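Local coordinates for ssDNA binding protein (Pyrococcus furiosus, PDB 4PSM) that binds single-stranded DNA, which probably becomes entrapped in a tunnel system between the subunits of this archaeal protein, at residues G29-P33 with E34-K38; N69-G73 with K74-N78. All blocks are in the same frame, centred on the assembly; numbering follows the deposited sequence.

Contact 1: G29-P33 with E34-K38; sequences GKVFP and EEVVK
Phe-32 and Pro-33 meet Glu-35, Val-36 and Val-37 at the start of helix 33-53, with Phe-32 in the N-cap position and Pro-33 in the first turn. Two backbone bonds share the Phe-32 carbonyl oxygen. Val-36 N reaches Phe-32 O at 3.3 Å and lies in the carbonyl plane, whereas Glu-35 N is closer to the same oxygen, 2.8 Å, but stands above that plane on a more bent bond. The next rung, Val-37 N to Pro-33 O, is nearly straight, with an N-H...O angle of 168°.

Apolar contact comes from Val-31, just before the cap. Its CG1, anti to the backbone N (chi1 154°), lies 3.4 Å from Glu-35 CB and also meets Val-36 CG2 at 3.7 Å. Val-36 carries this packing on to Leu-23 and Phe-24 of helix 15-26, and Pro-33 touches Phe-24 as well. Glu-35 takes its carboxylate away from the cap and directs it at Ile-75 N of the hairpin.

The Glu-34 side chain runs alongside the Pro-33 ring, and both residues pack on Ser-148 of the second subunit. A glycine in place of Pro-33 would probably lose the ring's restraint on that residue's own phi and leave Phe-24 and the Glu-34 carboxylate without the ring they rest against. Glu-34 OE1 sits 3.5 Å from Pro-33 CD.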
loop_
_atom_site.group_PDB
_atom_site.type_symbol
_atom_site.label_atom_id
_atom_site.label_comp_id
_atom_site.label_asym_id
_atom_site.label_seq_id
_atom_site.Cartn_x
_atom_site.Cartn_y
_atom_site.Cartn_z
ATOM N N GLY A 29 -10.825 -23.132 4.096
ATOM C CA GLY A 29 -12.127 -22.766 3.579
ATOM C C GLY A 29 -13.262 -23.552 4.204
ATOM O O GLY A 29 -14.400 -23.080 4.271
ATOM N N LYS A 30 -12.953 -24.759 4.664
ATOM C CA LYS A 30 -13.961 -25.630 5.256
ATOM C C LYS A 30 -14.187 -25.326 6.740
ATOM O O LYS A 30 -15.184 -25.743 7.319
ATOM C CB LYS A 30 -13.563 -27.099 5.079
ATOM C CG LYS A 30 -13.358 -27.534 3.637
ATOM C CD LYS A 30 -12.965 -28.999 3.563
ATOM C CE LYS A 30 -12.799 -29.463 2.125
ATOM N NZ LYS A 30 -12.458 -30.912 2.048
ATOM N N VAL A 31 -13.268 -24.590 7.353
ATOM C CA VAL A 31 -13.313 -24.390 8.796
ATOM C C VAL A 31 -12.688 -23.058 9.216
ATOM O O VAL A 31 -11.747 -22.572 8.587
ATOM C CB VAL A 31 -12.583 -25.558 9.527
ATOM C CG1 VAL A 31 -12.067 -25.122 10.880
ATOM C CG2 VAL A 31 -13.502 -26.759 9.681
ATOM N N PHE A 32 -13.220 -22.472 10.285
ATOM C CA PHE A 32 -12.649 -21.259 10.858
ATOM C C PHE A 32 -11.343 -21.559 11.585
ATOM O O PHE A 32 -11.221 -22.582 12.255
ATOM C CB PHE A 32 -13.646 -20.597 11.812
ATOM C CG PHE A 32 -14.825 -19.974 11.120
ATOM C CD1 PHE A 32 -14.670 -19.336 9.898
ATOM C CD2 PHE A 32 -16.090 -20.032 11.686
ATOM C CE1 PHE A 32 -15.750 -18.766 9.256
ATOM C CE2 PHE A 32 -17.177 -19.464 11.048
ATOM C CZ PHE A 32 -17.006 -18.830 9.833
ATOM N N PRO A 33 -10.363 -20.657 11.460
ATOM C CA PRO A 33 -9.032 -20.835 12.051
ATOM C C PRO A 33 -9.087 -21.221 13.526
ATOM O O PRO A 33 -8.355 -22.117 13.947
ATOM C CB PRO A 33 -8.391 -19.454 11.885
ATOM C CG PRO A 33 -9.046 -18.899 10.671
ATOM C CD PRO A 33 -10.474 -19.394 10.710
ATOM N N GLU A 34 -9.943 -20.555 14.298
ATOM C CA GLU A 34 -10.043 -20.840 15.726
ATOM C C GLU A 34 -10.379 -22.307 15.975
ATOM O O GLU A 34 -9.957 -22.887 16.971
ATOM C CB GLU A 34 -11.070 -19.929 16.412
ATOM C CG GLU A 34 -12.079 -19.293 15.467
ATOM C CD GLU A 34 -11.519 -18.086 14.731
ATOM O OE1 GLU A 34 -11.885 -17.888 13.553
ATOM O OE2 GLU A 34 -10.718 -17.335 15.334
ATOM N N GLU A 35 -11.142 -22.909 15.070
ATOM C CA GLU A 35 -11.470 -24.328 15.196
ATOM C C GLU A 35 -10.247 -25.197 14.921
ATOM O O GLU A 35 -10.006 -26.173 15.625
ATOM C CB GLU A 35 -12.623 -24.720 14.258
ATOM C CG GLU A 35 -12.878 -26.216 14.157
ATOM C CD GLU A 35 -13.305 -26.838 15.478
ATOM O OE1 GLU A 35 -13.736 -26.092 16.380
ATOM O OE2 GLU A 35 -13.210 -28.077 15.614
ATOM N N VAL A 36 -9.484 -24.832 13.892
ATOM C CA VAL A 36 -8.248 -25.519 13.563
ATOM C C VAL A 36 -7.299 -25.482 14.753
ATOM O O VAL A 36 -6.733 -26.503 15.150
ATOM C CB VAL A 36 -7.560 -24.882 12.347
ATOM C CG1 VAL A 36 -6.148 -25.429 12.179
ATOM C CG2 VAL A 36 -8.380 -25.117 11.092
ATOM N N VAL A 37 -7.134 -24.299 15.328
ATOM C CA VAL A 37 -6.258 -24.141 16.479
ATOM C C VAL A 37 -6.744 -25.013 17.626
ATOM O O VAL A 37 -5.957 -25.654 18.317
ATOM C CB VAL A 37 -6.187 -22.673 16.934
ATOM C CG1 VAL A 37 -5.635 -22.569 18.353
ATOM C CG2 VAL A 37 -5.342 -21.868 15.967
ATOM N N LYS A 38 -8.055 -25.037 17.809
ATOM C CA LYS A 38 -8.669 -25.769 18.901
ATOM C C LYS A 38 -8.538 -27.280 18.676
ATOM O O LYS A 38 -8.162 -28.020 19.576
ATOM C CB LYS A 38 -10.137 -25.347 19.037
ATOM C CG LYS A 38 -10.850 -25.849 20.277
ATOM C CD LYS A 38 -11.420 -27.243 20.078
ATOM C CE LYS A 38 -12.762 -27.386 20.780
ATOM N NZ LYS A 38 -12.706 -26.901 22.186
#

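Contact 2: N69-G73 with K74-N78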
loop_
_atom_site.group_PDB
_atom_site.type_symbol
_atom_site.label_atom_id
_atom_site.label_comp_id
_atom_site.label_asym_id
_atom_site.label_seq_id
_atom_site.Cartn_x
_atom_site.Cartn_y
_atom_site.Cartn_z
ATOM N N ASN A 69 -13.143 -36.001 10.654
ATOM C CA ASN A 69 -14.258 -35.549 9.853
ATOM C C ASN A 69 -14.634 -34.129 10.219
ATOM O O ASN A 69 -14.445 -33.697 11.358
ATOM C CB ASN A 69 -15.453 -36.479 10.024
ATOM C CG ASN A 69 -15.866 -37.125 8.725
ATOM O OD1 ASN A 69 -16.602 -36.536 7.931
ATOM N ND2 ASN A 69 -15.396 -38.345 8.497
ATOM N N ILE A 70 -15.148 -33.403 9.236
ATOM C CA ILE A 70 -15.659 -32.069 9.481
ATOM C C ILE A 70 -17.176 -32.161 9.557
ATOM O O ILE A 70 -17.840 -32.537 8.594
ATOM C CB ILE A 70 -15.207 -31.083 8.392
ATOM C CG1 ILE A 70 -13.677 -31.087 8.286
ATOM C CG2 ILE A 70 -15.734 -29.683 8.682
ATOM C CD1 ILE A 70 -13.123 -30.096 7.287
ATOM N N GLU A 71 -17.719 -31.856 10.727
ATOM C CA GLU A 71 -19.156 -31.906 10.922
ATOM C C GLU A 71 -19.627 -30.600 11.540
ATOM O O GLU A 71 -19.222 -30.254 12.649
ATOM C CB GLU A 71 -19.530 -33.089 11.814
ATOM C CG GLU A 71 -21.029 -33.300 11.968
ATOM C CD GLU A 71 -21.365 -34.520 12.802
ATOM O OE1 GLU A 71 -20.474 -35.008 13.531
ATOM O OE2 GLU A 71 -22.520 -34.994 12.728
ATOM N N ASP A 72 -20.468 -29.875 10.809
ATOM C CA ASP A 72 -20.959 -28.582 11.265
ATOM C C ASP A 72 -19.777 -27.660 11.515
ATOM O O ASP A 72 -19.710 -26.983 12.539
ATOM C CB ASP A 72 -21.783 -28.747 12.542
ATOM C CG ASP A 72 -22.838 -29.829 12.418
ATOM O OD1 ASP A 72 -23.568 -29.843 11.406
ATOM O OD2 ASP A 72 -22.930 -30.673 13.332
ATOM N N GLY A 73 -18.831 -27.666 10.581
ATOM C CA GLY A 73 -17.664 -26.807 10.661
ATOM C C GLY A 73 -16.778 -27.101 11.857
ATOM O O GLY A 73 -15.975 -26.264 12.262
ATOM N N LYS A 74 -16.928 -28.293 12.426
ATOM C CA LYS A 74 -16.114 -28.703 13.571
ATOM C C LYS A 74 -15.274 -29.922 13.227
ATOM O O LYS A 74 -15.771 -30.885 12.652
ATOM C CB LYS A 74 -16.994 -29.016 14.783
ATOM C CG LYS A 74 -17.667 -27.807 15.399
ATOM C CD LYS A 74 -16.792 -27.180 16.468
ATOM C CE LYS A 74 -17.529 -26.068 17.196
ATOM N NZ LYS A 74 -16.771 -25.585 18.382
ATOM N N ILE A 75 -13.996 -29.879 13.575
ATOM C CA ILE A 75 -13.118 -31.016 13.330
ATOM C C ILE A 75 -13.315 -32.076 14.412
ATOM O O ILE A 75 -13.066 -31.830 15.595
ATOM C CB ILE A 75 -11.632 -30.593 13.260
ATOM C CG1 ILE A 75 -11.413 -29.606 12.111
ATOM C CG2 ILE A 75 -10.732 -31.810 13.082
ATOM C CD1 ILE A 75 -10.028 -29.015 12.068
ATOM N N VAL A 76 -13.783 -33.249 14.006
ATOM C CA VAL A 76 -13.942 -34.356 14.941
ATOM C C VAL A 76 -12.900 -35.434 14.647
ATOM O O VAL A 76 -12.914 -36.085 13.601
ATOM C CB VAL A 76 -15.395 -34.924 14.966
ATOM C CG1 VAL A 76 -16.411 -33.819 14.671
ATOM C CG2 VAL A 76 -15.560 -36.082 14.004
ATOM N N TRP A 77 -11.957 -35.585 15.565
ATOM C CA TRP A 77 -10.898 -36.553 15.373
ATOM C C TRP A 77 -11.463 -37.952 15.534
ATOM O O TRP A 77 -12.423 -38.164 16.273
ATOM C CB TRP A 77 -9.765 -36.329 16.375
ATOM C CG TRP A 77 -9.073 -35.005 16.232
ATOM C CD1 TRP A 77 -9.068 -33.979 17.133
ATOM C CD2 TRP A 77 -8.279 -34.566 15.120
ATOM N NE1 TRP A 77 -8.317 -32.928 16.655
ATOM C CE2 TRP A 77 -7.825 -33.262 15.421
ATOM C CE3 TRP A 77 -7.908 -35.147 13.900
ATOM C CZ2 TRP A 77 -7.018 -32.533 14.550
ATOM C CZ3 TRP A 77 -7.113 -34.419 13.032
ATOM C CH2 TRP A 77 -6.677 -33.124 13.362
ATOM N N ASN A 78 -10.878 -38.897 14.811
ATOM C CA ASN A 78 -11.118 -40.312 15.043
ATOM C C ASN A 78 -9.871 -40.898 15.690
ATOM O O ASN A 78 -8.967 -41.379 15.004
ATOM C CB ASN A 78 -11.429 -41.026 13.731
ATOM C CG ASN A 78 -11.631 -42.516 13.914
ATOM O OD1 ASN A 78 -11.811 -43.002 15.033
ATOM N ND2 ASN A 78 -11.603 -43.253 12.810
#
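Asn-69 O takes the shortest hydrogen bond between the two strands, from Val-76 N at 2.8 Å, almost straight at 177°. The reverse bond, Asn-69 N to Val-76 O, spans 3.0 Å, and its donor is tilted from the carbonyl plane. Asn-69 O also receives a CA-H...O contact from Ile-75. Next along, Ile-70 and Ile-75 form a non-hydrogen-bonded pair, with Ile-70 CA 3.4 Å from Lys-74 O; that oxygen accepts a bond from Glu-71 N as well, at 2.9 Å.

The chain reverses here in a beta hairpin closed by a type I' turn from Glu-71 to Lys-74, in which Asp-72 and Gly-73 both have positive phi. Lys-74 N returns to Glu-71 O at 3.0 Å, but from well above the carbonyl plane.

One face of the hairpin carries Asn-69, Glu-71, Lys-74 and Val-76. There Val-76 CG2 touches Asn-69 CB at 4.0 Å. Lys-74 has CG beside its backbone N (chi1 -69°), which lays the start of the chain back along the turn, CB against Glu-71 O and CG 3.6 Å from Asp-72 O. The other face carries Ile-70 and Ile-75: Ile-70 packs on Thr-27 and Val-31, Ile-75 on Leu-23 and Ala-39. On this same face, Ile-75 CG2 sits 3.9 Å above the plane of the Trp-77 ring, over its centre.

Overall arrangement
Contact 1 starts helix 33-53 and contact 2 turns the chain between strands 61-71 and 74-87; their centres lie about 10 Å apart, and contact 1 is complete in the chain before contact 2 begins. Glu-35 ties them together: its OE2 lies 2.8 Å from Ile-75 N, a probable hydrogen bond from the hairpin to the first turn of the helix, while OE1 packs 3.2 Å from Lys-74 CD and forms a long, weak ion pair with Lys-74 NZ. Beside it, Val-31 CG2 rests 3.6 Å from Gly-73 O. The helix start thus backs onto the hairpin tip. Contact 1 also touches the second subunit, whereas contact 2 meets no other chain of the assembly.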